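Local coordinates for exodeoxyribonuclease III (Methanosarcina mazei, PDB 5J8N), which probably cleaves DNA phosphodiester bonds, as an apurinic/apyrimidinic endonuclease and 3'-5' exonuclease of the AP/ExoA family, with the help of magnesium or manganese, at residues A[36-41]-A[109-114]; A[40-45]-A[64-69]. The protein carries 3 engineered substitutions. All blocks are in the same frame, centred on the assembly; numbering follows the deposited sequence.

Contact 1 (A[36-41]-A[109-114]); sequences VQETKV and NIYFPN. With MG (magnesium ion), chain B.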
# COMPACT_ATOMS: atom_id res chain seq x y z
N VAL A 36 -4.67 0.67 5.56
CA VAL A 36 -3.80 1.75 6.05
C VAL A 36 -2.41 1.20 6.25
O VAL A 36 -2.20 0.03 6.68
CB VAL A 36 -4.35 2.42 7.33
CG1 VAL A 36 -5.64 3.20 7.01
CG2 VAL A 36 -4.53 1.45 8.48
N GLN A 37 -1.42 2.02 5.93
CA GLN A 37 -0.00 1.72 6.22
C GLN A 37 0.60 2.77 7.11
O GLN A 37 0.22 3.95 7.13
CB GLN A 37 0.83 1.58 4.95
CG GLN A 37 0.24 0.54 3.99
CD GLN A 37 -0.76 1.16 3.04
OE1 GLN A 37 -0.60 2.32 2.64
NE2 GLN A 37 -1.77 0.41 2.65
N GLU A 38 1.61 2.31 7.83
CA GLU A 38 2.37 3.12 8.77
C GLU A 38 1.45 3.69 9.85
O GLU A 38 1.32 4.89 10.08
CB GLU A 38 3.21 4.23 8.13
CG GLU A 38 4.30 4.67 9.12
CD GLU A 38 5.17 5.75 8.65
OE1 GLU A 38 4.81 6.49 7.72
OE2 GLU A 38 6.23 5.94 9.28
N THR A 39 0.88 2.77 10.62
CA THR A 39 -0.02 3.14 11.69
C THR A 39 0.74 3.73 12.85
O THR A 39 0.21 4.52 13.64
CB THR A 39 -0.83 1.93 12.21
OG1 THR A 39 0.12 0.99 12.78
CG2 THR A 39 -1.62 1.29 11.06
N LYS A 40 1.99 3.30 13.04
CA LYS A 40 2.84 3.66 14.18
C LYS A 40 2.22 3.22 15.52
O LYS A 40 2.59 3.75 16.59
CB LYS A 40 3.15 5.19 14.21
CG LYS A 40 3.85 5.69 12.96
CD LYS A 40 4.20 7.19 13.10
CE LYS A 40 4.81 7.68 11.83
NZ LYS A 40 5.17 9.17 11.89
N VAL A 41 1.33 2.23 15.47
CA VAL A 41 0.64 1.71 16.66
C VAL A 41 1.53 0.69 17.33
O VAL A 41 1.96 -0.29 16.67
CB VAL A 41 -0.69 1.04 16.25
CG1 VAL A 41 -1.22 0.17 17.38
CG2 VAL A 41 -1.71 2.11 15.79
N ASN A 109 -1.66 -6.33 2.06
CA ASN A 109 -1.53 -4.94 2.42
C ASN A 109 -0.12 -4.72 2.98
O ASN A 109 0.23 -5.36 3.98
CB ASN A 109 -2.60 -4.62 3.46
CG ASN A 109 -2.51 -3.20 4.01
OD1 ASN A 109 -1.82 -2.38 3.41
ND2 ASN A 109 -3.24 -2.89 5.10
N ILE A 110 0.67 -3.90 2.33
CA ILE A 110 2.12 -3.84 2.64
C ILE A 110 2.67 -2.43 2.77
O ILE A 110 2.38 -1.57 1.93
CB ILE A 110 2.93 -4.59 1.53
CG1 ILE A 110 2.32 -5.99 1.28
CG2 ILE A 110 4.42 -4.70 1.92
CD1 ILE A 110 3.01 -6.75 0.16
N TYR A 111 3.45 -2.23 3.82
CA TYR A 111 4.25 -1.02 4.00
C TYR A 111 5.70 -1.41 3.68
O TYR A 111 6.42 -1.91 4.54
CB TYR A 111 4.11 -0.48 5.45
CG TYR A 111 4.92 0.73 5.75
CD1 TYR A 111 5.02 1.77 4.85
CD2 TYR A 111 5.62 0.82 6.94
CE1 TYR A 111 5.83 2.89 5.10
CE2 TYR A 111 6.38 1.98 7.23
CZ TYR A 111 6.48 3.00 6.29
OH TYR A 111 7.25 4.12 6.53
N PHE A 112 6.10 -1.22 2.43
CA PHE A 112 7.46 -1.67 2.05
C PHE A 112 8.49 -0.74 2.71
O PHE A 112 8.19 0.45 2.96
CB PHE A 112 7.63 -1.63 0.55
CG PHE A 112 6.87 -2.70 -0.20
CD1 PHE A 112 5.58 -2.52 -0.65
CD2 PHE A 112 7.51 -3.89 -0.47
CE1 PHE A 112 4.91 -3.55 -1.36
CE2 PHE A 112 6.89 -4.90 -1.19
CZ PHE A 112 5.57 -4.71 -1.66
N PRO A 113 9.67 -1.24 3.05
CA PRO A 113 10.66 -0.41 3.76
C PRO A 113 11.14 0.80 2.98
O PRO A 113 11.25 0.78 1.76
CB PRO A 113 11.83 -1.40 4.00
CG PRO A 113 11.14 -2.80 3.89
CD PRO A 113 10.10 -2.62 2.81
N ASN A 114 11.42 1.85 3.75
CA ASN A 114 12.12 2.95 3.18
C ASN A 114 13.61 2.76 3.34
O ASN A 114 14.10 2.37 4.40
CB ASN A 114 11.67 4.24 3.81
CG ASN A 114 12.26 5.42 3.12
OD1 ASN A 114 13.40 5.79 3.42
ND2 ASN A 114 11.52 5.99 2.15
MG MG B . 5.71 8.11 6.84
O HOH W 1 8.98 3.96 8.62
O HOH W 2 7.32 7.97 8.12
O HOH W 3 6.53 6.64 5.51
O HOH W 4 6.62 9.61 5.86
O HOH W 5 4.08 8.40 5.56

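Contact 2 (A[40-45]-A[64-69]); sequences KVSQDK and EQNGYS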
# COMPACT_ATOMS: atom_id res chain seq x y z
N LYS A 40 1.99 3.30 13.04
CA LYS A 40 2.84 3.66 14.18
C LYS A 40 2.22 3.22 15.52
O LYS A 40 2.59 3.75 16.59
CB LYS A 40 3.15 5.19 14.21
CG LYS A 40 3.85 5.69 12.96
CD LYS A 40 4.20 7.19 13.10
CE LYS A 40 4.81 7.68 11.83
NZ LYS A 40 5.17 9.17 11.89
N VAL A 41 1.33 2.23 15.47
CA VAL A 41 0.64 1.71 16.66
C VAL A 41 1.53 0.69 17.33
O VAL A 41 1.96 -0.29 16.67
CB VAL A 41 -0.69 1.04 16.25
CG1 VAL A 41 -1.22 0.17 17.38
CG2 VAL A 41 -1.71 2.11 15.79
N SER A 42 1.74 0.90 18.63
CA SER A 42 2.58 0.05 19.46
C SER A 42 1.76 -1.02 20.11
O SER A 42 0.70 -0.73 20.67
CB SER A 42 3.28 0.85 20.60
OG SER A 42 3.98 2.00 20.15
N GLN A 43 2.28 -2.25 20.12
CA GLN A 43 1.72 -3.30 20.98
C GLN A 43 0.19 -3.46 20.86
O GLN A 43 -0.50 -3.62 21.88
CB GLN A 43 2.09 -3.04 22.45
CG GLN A 43 3.58 -3.16 22.73
CD GLN A 43 3.94 -2.96 24.19
OE1 GLN A 43 3.52 -3.73 25.07
NE2 GLN A 43 4.71 -1.91 24.47
N ASP A 44 -0.32 -3.34 19.64
CA ASP A 44 -1.74 -3.57 19.36
C ASP A 44 -2.69 -2.58 20.07
O ASP A 44 -3.89 -2.84 20.21
CB ASP A 44 -2.09 -5.02 19.75
CG ASP A 44 -1.37 -6.04 18.89
OD1 ASP A 44 -0.82 -5.68 17.82
OD2 ASP A 44 -1.33 -7.23 19.29
N LYS A 45 -2.16 -1.45 20.51
CA LYS A 45 -2.97 -0.44 21.20
C LYS A 45 -3.54 0.54 20.18
O LYS A 45 -2.96 1.60 19.92
CB LYS A 45 -2.14 0.27 22.26
CG LYS A 45 -1.90 -0.62 23.45
CD LYS A 45 -0.62 -0.27 24.16
CE LYS A 45 -0.10 -1.44 24.99
NZ LYS A 45 1.35 -1.29 25.35
N GLU A 64 7.44 -4.86 16.29
CA GLU A 64 8.02 -4.99 17.62
C GLU A 64 8.49 -3.67 18.19
O GLU A 64 8.26 -3.39 19.34
CB GLU A 64 9.18 -6.01 17.60
CG GLU A 64 8.71 -7.43 17.31
CD GLU A 64 9.77 -8.51 17.57
OE1 GLU A 64 11.00 -8.21 17.57
OE2 GLU A 64 9.36 -9.68 17.75
N GLN A 65 9.09 -2.85 17.33
CA GLN A 65 9.51 -1.51 17.73
C GLN A 65 8.26 -0.63 17.93
O GLN A 65 7.40 -0.57 17.07
CB GLN A 65 10.45 -0.95 16.67
CG GLN A 65 10.94 0.45 16.98
CD GLN A 65 11.76 1.04 15.86
OE1 GLN A 65 12.37 0.31 15.07
NE2 GLN A 65 11.77 2.36 15.77
N ASN A 66 8.18 0.05 19.06
CA ASN A 66 7.04 0.91 19.32
C ASN A 66 7.10 2.19 18.48
O ASN A 66 8.19 2.70 18.21
CB ASN A 66 7.00 1.30 20.79
CG ASN A 66 6.97 0.08 21.67
OD1 ASN A 66 6.21 -0.85 21.41
ND2 ASN A 66 7.82 0.06 22.70
N GLY A 67 5.95 2.67 18.02
CA GLY A 67 5.84 3.87 17.21
C GLY A 67 6.38 3.75 15.79
O GLY A 67 6.87 4.74 15.18
N TYR A 68 6.33 2.55 15.22
CA TYR A 68 7.02 2.28 13.99
C TYR A 68 6.19 1.41 13.10
O TYR A 68 5.65 0.43 13.57
CB TYR A 68 8.32 1.53 14.35
CG TYR A 68 9.23 1.22 13.19
CD1 TYR A 68 9.91 2.24 12.55
CD2 TYR A 68 9.41 -0.09 12.76
CE1 TYR A 68 10.74 1.98 11.45
CE2 TYR A 68 10.26 -0.35 11.72
CZ TYR A 68 10.93 0.67 11.09
OH TYR A 68 11.79 0.37 10.06
N SER A 69 6.17 1.71 11.81
CA SER A 69 5.59 0.82 10.82
C SER A 69 4.14 0.46 11.21
O SER A 69 3.42 1.32 11.72
CB SER A 69 6.53 -0.39 10.67
OG SER A 69 6.06 -1.26 9.64
O HOH W 6 3.33 -0.89 14.37
O HOH W 7 4.97 -2.22 19.22

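Contact 1 (A[36-41]-A[109-114])
Glu38 lies across the ring of Tyr111: its CB sits over one face, 4.0 Å from the ring centroid, in a CH-pi contact, while the carboxylate reaches on past the hydroxyl with its plane only 25° from the ring plane. CG is anti to the backbone N (chi1 -161°) and the chain runs straight on from there, which carries OE1 beyond the ring to the magnesium ion, 2.0 Å away. OE2 does not bind the metal; it accepts from a magnesium-bound water at 2.6 Å. Another water of the metal shell hydrogen-bonds to Tyr111 OH, so ring and carboxylate are tied to the same hydrated ion. Deeper in, the amides of Gln37 and Asn109 meet almost at right angles. Gln37 NE2 gives Asn109 OD1 a nearly straight bond of 2.9 Å, leaving in its own amide plane but arriving 23° out of the acceptor's carbonyl plane. Ser8 and Thr73 hold the two amide nitrogens further, so these buried groups are fixed in rotation. Asn12 completes the metal site, and Tyr111 is a predicted active-site residue: this is the metal site at the strand ends of the two-sheet sandwich of the DNase I-like fold.

Contact 2 (A[40-45]-A[64-69])
Asn66 lies beside Ser42 and Gln43, where the two loops meet at the surface. Its CB packs 3.2 Å from Ser42 OG, and its OD1 turns toward the other loop, CG standing beside the backbone N (chi1 -57°). There OD1 lies 2.9 Å from a water oxygen that accepts from Gln43 N, a one-water bridge between the loops. The Gln43 amide crosses that of Asn66 at a slant, NE2 3.6 Å from OD1 of Asn66, with the planes not far from parallel. At Gly67, within the type II turn from Gln65 to Tyr68, the backbone N donates to Ser42 OG at 3.0 Å; the angle at the hydrogen is 131°, so the bond is well bent. Ser42 presents that oxygen because OG lies anti to its carbonyl carbon. With an alanine at this place the Gly67 N-H is likely to lose its acceptor on the 40-45 loop, and the turn one of its ties to that loop. Gly67 CA also points a C-H at Lys40 O, 3.3 Å away, while the aliphatic start of the Lys40 side chain runs past Gly67 O. Tyr68 adds mainly backbone: its O and Val41 O lie within hydrogen-bonding distance of a single water. Ser69 closes the contact with its O, which accepts a backbone bond from Lys40 N at 2.8 Å; its OG is held by Glu94 O. In the fold, the 40-45 loop leaves strand 33-37 for helix 48-51, and the 64-69 loop leads from strand 57-61 into strand 71-75, the strand that pairs antiparallel with 33-37. The contact thus carries the antiparallel neighbourhood of 33-37 and 71-75 past the ends of these strands, as two irregular loops.

In the fold
Contacts 1 and 2 set out from the same stretch of chain, sharing Lys40 and Val41 just after strand 33-37, and their centres are about 11 Å apart. Contact 1 is buried, about 7 Å from the centre of the chain, and joins the six-stranded sheet to strand 106-111 of the other sheet; contact 2, at about 18 Å, is partly exposed and links loops on the first sheet alone. Along the chain, 64-69 comes between 36-45 and 109-114. The two contacts touch where Ser69 OG packs 3.4 Å from Tyr111 CD2. The loop pair therefore borders the magnesium site, leading from just beyond the metal-binding Glu38 out to the surface.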